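Local coordinates for protein 4-oxalocrotonate tautomerase family enzyme (Burkholderia sp. RPE67, PDB 6VVM) that belongs to the tautomerase superfamily and, as a fused chain of two beta-alpha-beta units, assembles into a trimer of identical subunits, at residues T2-L7 with R39-E44; D29-P34 with E78-H83; I64-I69 with V101-I106. All coordinates share one frame; numbering follows the deposited sequence.

Interaction 1: residues T2-L7 with R39-E44; sequences TLEVYL and RILLTE
E4 reaches across its strand neighbour to T43. E4 CB rests on L41 CG at 3.7 Å. With CG anti to the backbone N (chi1 170°), the extended chain carries the carboxylate across L41 to T43; on the way E4 CG passes the L41 carbonyl O and comes within 3.8 Å of T43 OG1. CD packs on L41 CD1, E4 OE1 lies 4.0 Å from that same L41 CD1, and E4 OE2 accepts a hydrogen bond from T43 OG1 at 2.6 Å, met on its anti side and 16° out of the carboxylate plane. K104 of the second subunit makes a salt bridge to the same OE2. Beyond, T43 CG2 lies 3.7 Å from Y6 CE2, while T43 CB sits over one face of the Y6 ring, offset toward its rim. At the other end of this face, T2 CG2 touches L41 CD2, and two waters link T2 OG1 to R39, one through NH1 and one through NE. The reverse face, turned to helix 13-31, is largely apolar: L42 CD2 meets V5 CB at 3.6 Å, and L3 CB meets I40 CG1. The strands themselves run parallel, 2-7 beside 39-44, as the first and last elements of a beta-alpha-beta unit. L3 N donates to R39 O at 2.8 Å, L3 O accepts from L41 N, and V5 N and V5 O repeat the pattern with L41 O and T43 N. Buried and shared by a hydroxyl and a lysine of another chain, the E4 carboxylate is probably kept ionised, tying the strand pair to the trimer interface.

Interaction 2: residues D29-P34 with E78-H83; sequences DAIGAP and EALIAH
A30 brings its CB down on the backbone of helix 74-92, where L80 CA lies 3.5 Å away, closer than usual for two carbons. L80 N is equally near, and A79 CB stands 4.2 Å from A30 CB. A residue with so short a side chain lets the last turn of helix 13-31 come in close, and the CA atoms of A30 and L80 are 4.9 Å apart. The second apolar contact is between branched side chains: I31 and L80 cross at an angle, I31 CG2 lying 3.9 Å from L80 CB and a little farther from both leucine methyl carbons. CG1 of I31 stands between its backbone N and carbonyl carbon (chi1 76°), which leaves CG2 beside the N and turned to the leucine. These two helices belong to the two successive beta-alpha-beta units of the tautomerase fold and lie next to each other on one side of the four-stranded sheet; both I31 and L80 continue inward onto L68 of strand 63-69. Contacts to the imidazole of H83 are looser and lie toward the outside. The H83 ring has D29 CB 4.2 Å from its CE1 and A30 CB 4.3 Å from its CD2, both approaching obliquely. D29 OD2 and H83 ND1 are 4.9 Å apart, not in contact, and H83 also packs against A26, one turn back along helix 13-31.

Interaction 3: residues I64-I69 with V101-I106; sequences IIAILI and VMIKDI
Strands 64-69 and 101-106 run parallel in full register, I64 beside V101 through I69 beside I106, with their short axes 4.7 Å apart at closest and inclined by 24°. Five backbone hydrogen bonds join them, from M102 N to I64 O at 2.8 Å through to I106 N to L68 O; the bond from L68 N to K104 O is nearly straight (177°). On the face turned to helix 74-92, L68 CD1 lies 3.7 Å from I103 CG2, and I64 CD1 meets V101 CG2. The face with I65, I67, K104 and I106 looks toward the other subunits. There I67 CG2, anti to the backbone N, presses on I106 CG1 at 3.5 Å, its side chain crossing that of I106. I67 and K104 instead lie side by side, I67 CG1 being 4.2 Å from both CB and CD of the lysine. Farther out K104 bends at chi3 and chi4, and its NZ bonds to Y6 OH of the third subunit. M102 also bends, which brings CE to I65 CG1 at 4.1 Å. At the strand ends a water donates to both I69 O and D105 OD1, while D105 OD2 forms a salt bridge with K77. The lysine stem thus lies against I67 and I65 while its ammonium is bonded to a neighbouring chain, so the strand pair serves as both core and trimer interface.

In the fold
Interactions 1 and 3 are the parallel strand pairs of the two beta-alpha-beta units, joined into one mixed sheet where strands 2-8 and 63-69 run antiparallel. Their centres are 12 Å apart, and the seam is direct: E4 N lies 2.8 Å from I65 O and T2 O 2.9 Å from I67 N, both probable hydrogen bonds. Interaction 2 joins the two connecting helices. It sits on interaction 3, with I31 CD1 3.6 Å from L68 CD2, but only approaches interaction 1, whose nearest atoms are about 6 Å away. All three reach the N-terminal P1, which pairs through its backbone with R39 and is touched by I31 and L68.

Interaction 1: residues T2-L7 with R39-E44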
loop_
_atom_site.group_PDB
_atom_site.type_symbol
_atom_site.label_atom_id
_atom_site.label_comp_id
_atom_site.label_asym_id
_atom_site.label_seq_id
_atom_site.Cartn_x
_atom_site.Cartn_y
_atom_site.Cartn_z
ATOM N N THR A 2 2.065 -1.028 11.297
ATOM C CA THR A 2 1.266 -1.818 10.375
ATOM C C THR A 2 2.210 -2.422 9.344
ATOM O O THR A 2 2.885 -1.688 8.617
ATOM C CB THR A 2 0.192 -0.975 9.677
ATOM O OG1 THR A 2 -0.715 -0.414 10.636
ATOM C CG2 THR A 2 -0.581 -1.842 8.698
ATOM N N LEU A 3 2.271 -3.748 9.298
ATOM C CA LEU A 3 3.103 -4.459 8.339
ATOM C C LEU A 3 2.230 -5.065 7.249
ATOM O O LEU A 3 1.156 -5.609 7.525
ATOM C CB LEU A 3 3.919 -5.570 9.008
ATOM C CG LEU A 3 4.634 -5.252 10.321
ATOM C CD1 LEU A 3 5.529 -6.421 10.694
ATOM C CD2 LEU A 3 5.439 -3.954 10.170
ATOM N N GLU A 4 2.702 -4.996 6.010
ATOM C CA GLU A 4 2.029 -5.673 4.912
ATOM C C GLU A 4 3.075 -6.521 4.212
ATOM O O GLU A 4 4.116 -6.004 3.794
ATOM C CB GLU A 4 1.353 -4.689 3.937
ATOM C CG GLU A 4 0.868 -5.402 2.662
ATOM C CD GLU A 4 -0.064 -4.602 1.765
ATOM O OE1 GLU A 4 -0.060 -3.348 1.811
ATOM O OE2 GLU A 4 -0.810 -5.256 0.999
ATOM N N VAL A 5 2.825 -7.825 4.128
ATOM C CA VAL A 5 3.733 -8.748 3.469
ATOM C C VAL A 5 3.104 -9.218 2.164
ATOM O O VAL A 5 2.028 -9.829 2.161
ATOM C CB VAL A 5 4.088 -9.942 4.365
ATOM C CG1 VAL A 5 5.154 -10.776 3.693
ATOM C CG2 VAL A 5 4.555 -9.445 5.722
ATOM N N TYR A 6 3.786 -8.943 1.063
ATOM C CA TYR A 6 3.466 -9.538 -0.229
ATOM C C TYR A 6 4.160 -10.894 -0.337
ATOM O O TYR A 6 5.396 -10.979 -0.253
ATOM C CB TYR A 6 3.902 -8.613 -1.355
ATOM C CG TYR A 6 2.981 -7.436 -1.533
ATOM C CD1 TYR A 6 3.144 -6.279 -0.780
ATOM C CD2 TYR A 6 1.939 -7.488 -2.442
ATOM C CE1 TYR A 6 2.306 -5.203 -0.943
ATOM C CE2 TYR A 6 1.095 -6.418 -2.622
ATOM C CZ TYR A 6 1.279 -5.278 -1.875
ATOM O OH TYR A 6 0.425 -4.220 -2.071
ATOM N N LEU A 7 3.369 -11.948 -0.474
ATOM C CA LEU A 7 3.886 -13.307 -0.534
ATOM C C LEU A 7 3.096 -14.103 -1.563
ATOM O O LEU A 7 1.991 -13.708 -1.952
ATOM C CB LEU A 7 3.848 -13.986 0.848
ATOM C CG LEU A 7 2.540 -14.471 1.482
ATOM C CD1 LEU A 7 2.841 -15.127 2.837
ATOM C CD2 LEU A 7 1.531 -13.333 1.662
ATOM N N ARG A 39 0.070 -4.599 13.891
ATOM C CA ARG A 39 -0.964 -5.127 13.012
ATOM C C ARG A 39 -0.324 -5.604 11.712
ATOM O O ARG A 39 0.496 -4.892 11.119
ATOM C CB ARG A 39 -2.033 -4.064 12.707
ATOM C CG ARG A 39 -2.977 -3.776 13.877
ATOM C CD ARG A 39 -3.600 -2.373 13.790
ATOM N NE ARG A 39 -2.572 -1.333 13.821
ATOM C CZ ARG A 39 -2.033 -0.837 14.935
ATOM N NH1 ARG A 39 -1.096 0.108 14.866
ATOM N NH2 ARG A 39 -2.425 -1.278 16.122
ATOM N N ILE A 40 -0.684 -6.803 11.271
ATOM C CA ILE A 40 -0.091 -7.384 10.069
ATOM C C ILE A 40 -1.176 -7.745 9.066
ATOM O O ILE A 40 -2.196 -8.344 9.421
ATOM C CB ILE A 40 0.757 -8.625 10.406
ATOM C CG1 ILE A 40 1.876 -8.243 11.378
ATOM C CG2 ILE A 40 1.332 -9.270 9.124
ATOM C CD1 ILE A 40 2.658 -9.397 11.853
ATOM N N LEU A 41 -0.932 -7.449 7.797
ATOM C CA LEU A 41 -1.755 -7.993 6.729
ATOM C C LEU A 41 -0.851 -8.714 5.754
ATOM O O LEU A 41 0.165 -8.160 5.319
ATOM C CB LEU A 41 -2.580 -6.915 5.999
ATOM C CG LEU A 41 -1.922 -5.667 5.405
ATOM C CD1 LEU A 41 -2.729 -5.160 4.167
ATOM C CD2 LEU A 41 -1.818 -4.568 6.446
ATOM N N LEU A 42 -1.194 -9.959 5.454
ATOM C CA LEU A 42 -0.517 -10.741 4.431
ATOM C C LEU A 42 -1.320 -10.608 3.145
ATOM O O LEU A 42 -2.535 -10.821 3.151
ATOM C CB LEU A 42 -0.401 -12.211 4.833
ATOM C CG LEU A 42 0.219 -12.422 6.217
ATOM C CD1 LEU A 42 0.201 -13.897 6.585
ATOM C CD2 LEU A 42 1.627 -11.842 6.238
ATOM N N THR A 43 -0.649 -10.227 2.064
ATOM C CA THR A 43 -1.293 -10.048 0.760
ATOM C C THR A 43 -0.763 -11.136 -0.168
ATOM O O THR A 43 0.331 -11.014 -0.732
ATOM C CB THR A 43 -1.043 -8.641 0.222
ATOM O OG1 THR A 43 -1.671 -7.688 1.092
ATOM C CG2 THR A 43 -1.644 -8.482 -1.197
ATOM N N GLU A 44 -1.520 -12.227 -0.273
ATOM C CA GLU A 44 -1.157 -13.347 -1.126
ATOM C C GLU A 44 -1.434 -13.001 -2.584
ATOM O O GLU A 44 -2.502 -12.484 -2.906
ATOM C CB GLU A 44 -1.977 -14.584 -0.759
ATOM C CG GLU A 44 -1.436 -15.440 0.339
ATOM C CD GLU A 44 -2.213 -16.742 0.466
ATOM O OE1 GLU A 44 -3.228 -16.916 -0.253
ATOM O OE2 GLU A 44 -1.804 -17.589 1.275
HETATM O O HOH W 1 0.041 1.329 12.675
HETATM O O HOH W 2 -3.310 0.170 11.339
#

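Interaction 2: residues D29-P34 with E78-H83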
loop_
_atom_site.group_PDB
_atom_site.type_symbol
_atom_site.label_atom_id
_atom_site.label_comp_id
_atom_site.label_asym_id
_atom_site.label_seq_id
_atom_site.Cartn_x
_atom_site.Cartn_y
_atom_site.Cartn_z
ATOM N N ASP A 29 11.328 -6.570 19.128
ATOM C CA ASP A 29 12.755 -6.521 19.426
ATOM C C ASP A 29 13.451 -5.373 18.704
ATOM O O ASP A 29 14.401 -4.792 19.241
ATOM C CB ASP A 29 13.427 -7.844 19.058
ATOM C CG ASP A 29 13.103 -8.967 20.036
ATOM O OD1 ASP A 29 12.456 -8.712 21.088
ATOM O OD2 ASP A 29 13.500 -10.113 19.739
ATOM N N ALA A 30 12.995 -5.023 17.495
ATOM C CA ALA A 30 13.773 -4.102 16.677
ATOM C C ALA A 30 13.541 -2.658 17.073
ATOM O O ALA A 30 14.489 -1.866 17.126
ATOM C CB ALA A 30 13.433 -4.292 15.193
ATOM N N ILE A 31 12.283 -2.286 17.288
ATOM C CA ILE A 31 11.912 -0.900 17.535
ATOM C C ILE A 31 11.181 -0.714 18.855
ATOM O O ILE A 31 10.897 0.433 19.230
ATOM C CB ILE A 31 11.068 -0.329 16.372
ATOM C CG1 ILE A 31 9.633 -0.849 16.435
ATOM C CG2 ILE A 31 11.699 -0.715 15.012
ATOM C CD1 ILE A 31 8.714 -0.238 15.371
ATOM N N GLY A 32 10.864 -1.789 19.570
ATOM C CA GLY A 32 10.306 -1.659 20.901
ATOM C C GLY A 32 8.835 -1.329 20.958
ATOM O O GLY A 32 8.353 -0.893 22.009
ATOM N N ALA A 33 8.102 -1.496 19.865
ATOM C CA ALA A 33 6.667 -1.311 19.929
ATOM C C ALA A 33 6.048 -2.440 20.749
ATOM O O ALA A 33 6.494 -3.589 20.657
ATOM C CB ALA A 33 6.062 -1.292 18.520
ATOM N N PRO A 34 5.037 -2.151 21.560
ATOM C CA PRO A 34 4.335 -3.233 22.263
ATOM C C PRO A 34 3.732 -4.209 21.267
ATOM O O PRO A 34 3.150 -3.805 20.259
ATOM C CB PRO A 34 3.241 -2.503 23.051
ATOM C CG PRO A 34 3.642 -1.072 23.064
ATOM C CD PRO A 34 4.468 -0.826 21.850
ATOM N N GLU A 78 17.332 0.169 10.739
ATOM C CA GLU A 78 18.262 -0.864 10.283
ATOM C C GLU A 78 17.986 -2.197 10.965
ATOM O O GLU A 78 18.004 -3.253 10.320
ATOM C CB GLU A 78 19.699 -0.421 10.561
ATOM C CG GLU A 78 20.780 -1.316 9.996
ATOM C CD GLU A 78 22.150 -0.675 10.110
ATOM O OE1 GLU A 78 23.041 -1.283 10.729
ATOM O OE2 GLU A 78 22.325 0.452 9.598
ATOM N N ALA A 79 17.743 -2.168 12.279
ATOM C CA ALA A 79 17.427 -3.397 12.998
ATOM C C ALA A 79 16.091 -3.964 12.542
ATOM O O ALA A 79 15.955 -5.180 12.362
ATOM C CB ALA A 79 17.428 -3.146 14.508
ATOM N N LEU A 80 15.100 -3.095 12.344
ATOM C CA LEU A 80 13.819 -3.534 11.808
ATOM C C LEU A 80 13.995 -4.237 10.463
ATOM O O LEU A 80 13.465 -5.335 10.261
ATOM C CB LEU A 80 12.860 -2.348 11.689
ATOM C CG LEU A 80 11.421 -2.720 11.311
ATOM C CD1 LEU A 80 10.784 -3.706 12.301
ATOM C CD2 LEU A 80 10.572 -1.477 11.167
ATOM N N ILE A 81 14.762 -3.630 9.545
ATOM C CA ILE A 81 15.039 -4.264 8.249
ATOM C C ILE A 81 15.679 -5.636 8.444
ATOM O O ILE A 81 15.290 -6.620 7.805
ATOM C CB ILE A 81 15.933 -3.353 7.383
ATOM C CG1 ILE A 81 15.117 -2.189 6.807
ATOM C CG2 ILE A 81 16.606 -4.154 6.265
ATOM C CD1 ILE A 81 15.986 -1.080 6.207
ATOM N N ALA A 82 16.664 -5.727 9.343
ATOM C CA ALA A 82 17.376 -6.989 9.515
ATOM C C ALA A 82 16.455 -8.060 10.089
ATOM O O ALA A 82 16.448 -9.201 9.618
ATOM C CB ALA A 82 18.595 -6.778 10.415
ATOM N N HIS A 83 15.650 -7.698 11.090
ATOM C CA HIS A 83 14.802 -8.673 11.770
ATOM C C HIS A 83 13.630 -9.108 10.904
ATOM O O HIS A 83 13.287 -10.294 10.873
ATOM C CB HIS A 83 14.284 -8.093 13.087
ATOM C CG HIS A 83 15.252 -8.197 14.229
ATOM N ND1 HIS A 83 15.152 -9.171 15.201
ATOM C CD2 HIS A 83 16.310 -7.425 14.578
ATOM C CE1 HIS A 83 16.116 -9.001 16.093
ATOM N NE2 HIS A 83 16.828 -7.945 15.740
#

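Interaction 3: residues I64-I69 with V101-I106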
loop_
_atom_site.group_PDB
_atom_site.type_symbol
_atom_site.label_atom_id
_atom_site.label_comp_id
_atom_site.label_asym_id
_atom_site.label_seq_id
_atom_site.Cartn_x
_atom_site.Cartn_y
_atom_site.Cartn_z
ATOM N N ILE A 64 8.114 -6.616 2.181
ATOM C CA ILE A 64 7.474 -6.201 3.425
ATOM C C ILE A 64 7.425 -4.684 3.450
ATOM O O ILE A 64 8.465 -4.023 3.350
ATOM C CB ILE A 64 8.211 -6.739 4.661
ATOM C CG1 ILE A 64 8.381 -8.263 4.603
ATOM C CG2 ILE A 64 7.434 -6.360 5.906
ATOM C CD1 ILE A 64 9.755 -8.745 4.060
ATOM N N ILE A 65 6.223 -4.130 3.593
ATOM C CA ILE A 65 6.046 -2.709 3.837
ATOM C C ILE A 65 5.722 -2.526 5.309
ATOM O O ILE A 65 4.797 -3.165 5.831
ATOM C CB ILE A 65 4.940 -2.122 2.947
ATOM C CG1 ILE A 65 5.288 -2.334 1.472
ATOM C CG2 ILE A 65 4.707 -0.651 3.265
ATOM C CD1 ILE A 65 4.119 -2.103 0.526
ATOM N N ALA A 66 6.492 -1.678 5.979
ATOM C CA ALA A 66 6.330 -1.404 7.403
ATOM C C ALA A 66 6.022 0.072 7.572
ATOM O O ALA A 66 6.836 0.923 7.196
ATOM C CB ALA A 66 7.586 -1.777 8.192
ATOM N N ILE A 67 4.861 0.369 8.145
ATOM C CA ILE A 67 4.398 1.733 8.346
ATOM C C ILE A 67 4.523 2.084 9.820
ATOM O O ILE A 67 3.890 1.449 10.674
ATOM C CB ILE A 67 2.957 1.904 7.859
ATOM C CG1 ILE A 67 2.888 1.504 6.379
ATOM C CG2 ILE A 67 2.501 3.337 8.094
ATOM C CD1 ILE A 67 1.545 1.732 5.721
ATOM N N LEU A 68 5.323 3.111 10.109
ATOM C CA LEU A 68 5.663 3.529 11.468
ATOM C C LEU A 68 5.326 4.996 11.665
ATOM O O LEU A 68 5.436 5.791 10.730
ATOM C CB LEU A 68 7.158 3.354 11.742
ATOM C CG LEU A 68 7.823 2.026 11.388
ATOM C CD1 LEU A 68 9.329 2.139 11.584
ATOM C CD2 LEU A 68 7.253 0.935 12.265
ATOM N N ILE A 69 4.961 5.378 12.895
ATOM C CA ILE A 69 4.894 6.802 13.184
ATOM C C ILE A 69 6.314 7.343 13.188
ATOM O O ILE A 69 7.237 6.693 13.694
ATOM C CB ILE A 69 4.165 7.088 14.511
ATOM C CG1 ILE A 69 2.702 6.650 14.411
ATOM C CG2 ILE A 69 4.190 8.588 14.805
ATOM C CD1 ILE A 69 1.863 6.947 15.657
ATOM N N VAL A 101 12.448 -4.844 2.125
ATOM C CA VAL A 101 11.722 -4.112 3.160
ATOM C C VAL A 101 11.640 -2.645 2.768
ATOM O O VAL A 101 12.641 -2.047 2.357
ATOM C CB VAL A 101 12.389 -4.246 4.547
ATOM C CG1 VAL A 101 11.648 -3.365 5.579
ATOM C CG2 VAL A 101 12.420 -5.710 4.981
ATOM N N MET A 102 10.456 -2.058 2.925
ATOM C CA MET A 102 10.264 -0.636 2.685
ATOM C C MET A 102 9.527 -0.027 3.866
ATOM O O MET A 102 8.451 -0.501 4.250
ATOM C CB MET A 102 9.491 -0.402 1.376
ATOM C CG MET A 102 10.327 -0.635 0.145
ATOM S SD MET A 102 9.438 -1.485 -1.172
ATOM C CE MET A 102 7.862 -0.635 -1.268
ATOM N N ILE A 103 10.120 1.000 4.466
ATOM C CA ILE A 103 9.591 1.614 5.681
ATOM C C ILE A 103 8.993 2.963 5.331
ATOM O O ILE A 103 9.683 3.827 4.778
ATOM C CB ILE A 103 10.675 1.780 6.759
ATOM C CG1 ILE A 103 11.238 0.412 7.171
ATOM C CG2 ILE A 103 10.101 2.534 7.965
ATOM C CD1 ILE A 103 12.393 0.502 8.122
ATOM N N LYS A 104 7.725 3.153 5.683
ATOM C CA LYS A 104 7.046 4.435 5.547
ATOM C C LYS A 104 6.963 5.098 6.917
ATOM O O LYS A 104 6.426 4.510 7.863
ATOM C CB LYS A 104 5.648 4.264 4.959
ATOM C CG LYS A 104 5.627 3.979 3.463
ATOM C CD LYS A 104 4.252 3.536 3.004
ATOM C CE LYS A 104 3.449 4.687 2.424
ATOM N NZ LYS A 104 2.955 4.347 1.049
ATOM N N ASP A 105 7.507 6.308 7.020
ATOM C CA ASP A 105 7.377 7.141 8.206
ATOM C C ASP A 105 6.148 8.033 8.063
ATOM O O ASP A 105 5.980 8.685 7.030
ATOM C CB ASP A 105 8.620 8.006 8.386
ATOM C CG ASP A 105 9.849 7.188 8.709
ATOM O OD1 ASP A 105 9.788 6.416 9.678
ATOM O OD2 ASP A 105 10.861 7.308 7.988
ATOM N N ILE A 106 5.302 8.061 9.088
ATOM C CA ILE A 106 4.080 8.866 9.093
ATOM C C ILE A 106 4.235 9.948 10.160
ATOM O O ILE A 106 4.375 9.620 11.344
ATOM C CB ILE A 106 2.828 8.007 9.367
ATOM C CG1 ILE A 106 2.737 6.830 8.392
ATOM C CG2 ILE A 106 1.535 8.858 9.305
ATOM C CD1 ILE A 106 2.532 7.219 6.917
HETATM O O HOH W 3 9.764 6.239 12.439
#